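Local atomic coordinates of putative metalloprotease II (Bacteroides fragilis, PDB entry 4ON1), a protein that binds zinc and probably acts as an extracellular metalloendopeptidase related to fragilysin and the matrixins. Residues Y199-E204 / I307-P312. Residues are numbered along the deposited sequence; the frame is centred on the assembly and turned at random.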
# COMPACT_ATOMS: atom_id res chain seq x y z
N TYR A 199 24.01 0.16 -6.02
CA TYR A 199 24.69 1.41 -5.68
C TYR A 199 24.60 1.99 -4.24
O TYR A 199 25.62 2.40 -3.69
CB TYR A 199 24.25 2.47 -6.69
CG TYR A 199 24.77 2.17 -8.08
CD1 TYR A 199 24.02 2.44 -9.21
CD2 TYR A 199 26.03 1.60 -8.25
CE1 TYR A 199 24.50 2.16 -10.48
CE2 TYR A 199 26.52 1.30 -9.52
CZ TYR A 199 25.75 1.59 -10.63
OH TYR A 199 26.23 1.30 -11.89
N PRO A 200 23.41 2.03 -3.61
CA PRO A 200 22.06 1.58 -3.97
C PRO A 200 21.33 2.59 -4.84
O PRO A 200 21.27 3.77 -4.52
CB PRO A 200 21.36 1.45 -2.61
CG PRO A 200 22.14 2.35 -1.66
CD PRO A 200 23.38 2.84 -2.38
N ALA A 201 20.77 2.12 -5.94
CA ALA A 201 20.01 3.00 -6.81
C ALA A 201 18.71 3.42 -6.13
O ALA A 201 18.03 2.60 -5.51
CB ALA A 201 19.74 2.33 -8.13
N THR A 202 18.35 4.69 -6.27
CA THR A 202 17.08 5.18 -5.74
C THR A 202 15.96 4.94 -6.75
O THR A 202 16.01 5.41 -7.87
CB THR A 202 17.14 6.68 -5.40
OG1 THR A 202 18.09 6.91 -4.35
CG2 THR A 202 15.77 7.17 -4.95
N LEU A 203 14.96 4.18 -6.34
CA LEU A 203 13.76 4.00 -7.15
C LEU A 203 12.64 4.86 -6.58
O LEU A 203 12.20 4.65 -5.45
CB LEU A 203 13.35 2.52 -7.18
CG LEU A 203 12.15 2.14 -8.04
CD1 LEU A 203 12.30 2.68 -9.46
CD2 LEU A 203 11.98 0.64 -8.05
N GLU A 204 12.20 5.86 -7.35
CA GLU A 204 11.13 6.74 -6.88
C GLU A 204 9.81 6.48 -7.60
O GLU A 204 9.74 6.61 -8.82
CB GLU A 204 11.50 8.22 -7.05
CG GLU A 204 10.40 9.19 -6.58
CD GLU A 204 10.78 10.66 -6.72
OE1 GLU A 204 11.77 10.97 -7.41
OE2 GLU A 204 10.09 11.51 -6.13
N ILE A 307 10.87 -1.32 -15.83
CA ILE A 307 11.64 -0.45 -14.93
C ILE A 307 13.13 -0.82 -14.96
O ILE A 307 13.51 -1.92 -14.57
CB ILE A 307 11.15 -0.52 -13.48
CG1 ILE A 307 9.76 0.11 -13.35
CG2 ILE A 307 12.14 0.19 -12.55
CD1 ILE A 307 9.18 0.04 -11.95
N HIS A 308 13.96 0.10 -15.45
CA HIS A 308 15.40 -0.15 -15.52
C HIS A 308 16.15 0.97 -14.78
O HIS A 308 15.96 2.15 -15.08
CB HIS A 308 15.86 -0.26 -16.98
CG HIS A 308 14.94 -1.06 -17.85
ND1 HIS A 308 14.64 -2.39 -17.59
CD2 HIS A 308 14.25 -0.73 -18.96
CE1 HIS A 308 13.81 -2.84 -18.51
NE2 HIS A 308 13.55 -1.86 -19.35
N LEU A 309 16.99 0.59 -13.82
CA LEU A 309 17.69 1.57 -12.98
C LEU A 309 18.79 2.33 -13.70
O LEU A 309 19.02 3.51 -13.43
CB LEU A 309 18.29 0.88 -11.75
CG LEU A 309 17.34 0.10 -10.84
CD1 LEU A 309 18.12 -0.54 -9.70
CD2 LEU A 309 16.28 1.02 -10.29
N ASN A 310 19.47 1.66 -14.63
CA ASN A 310 20.61 2.26 -15.30
C ASN A 310 20.22 3.02 -16.56
O ASN A 310 20.77 4.08 -16.85
CB ASN A 310 21.64 1.19 -15.64
CG ASN A 310 22.32 0.63 -14.41
OD1 ASN A 310 22.76 1.38 -13.54
ND2 ASN A 310 22.41 -0.70 -14.33
N ASN A 311 19.26 2.47 -17.30
CA ASN A 311 18.74 3.17 -18.46
C ASN A 311 17.22 3.23 -18.44
O ASN A 311 16.56 2.51 -19.19
CB ASN A 311 19.23 2.51 -19.74
CG ASN A 311 20.75 2.51 -19.84
OD1 ASN A 311 21.36 3.50 -20.27
ND2 ASN A 311 21.37 1.42 -19.43
N PRO A 312 16.66 4.10 -17.58
CA PRO A 312 15.21 4.18 -17.43
C PRO A 312 14.53 4.65 -18.70
O PRO A 312 15.07 5.49 -19.42
CB PRO A 312 15.02 5.20 -16.30
CG PRO A 312 16.28 6.01 -16.31
CD PRO A 312 17.36 5.03 -16.67
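The Y199 ring meets the N310 side-chain amide at its edge, near the ring plane: OD1 of N310 lies 3.6 Å from CE1 of Y199, with the phenol OH somewhat farther from the same oxygen at 3.8 Å. Ring and amide planes stand 66° apart, so the two groups do not stack; the amide offers its oxygen to a C-H edge, and no hydrogen bond is formed. Y199 is poorly ordered and touches a crystal neighbour, so this approach carries little weight. ND2 of N310 donates to the backbone O of Q378, near the C-terminus, which restrains the rotation of the whole amide and so helps place OD1.

Beneath this polar margin the contact is purely apolar. A201 CB sits against the tip of L309, 3.7 Å from its CD1, where the two backbones come nearest (CA to CA 6.7 Å). CG of L203 stands anti to the backbone N (chi1 -177°), and from there CD1 meets I307 CG2 at 4.0 Å, the two side chains crossing at about a right angle; L309 CD2 lies farther from L203 CD1, at 4.4 Å. P283 touches both L203 and I307. I307 also packs on L339 and L340 of helix 331-340, which carries the zinc ligands H334 and H338, and L309 on I240 of strand 240-248, parallel to strand 201-209.

With no hydrogen bond between the segments, strand 201-209 and the loop between strands 299-301 and 319-323, in the matrixin-family region, are joined here by methyl packing, which depends on shape fit and exclusion of water rather than directional bonds.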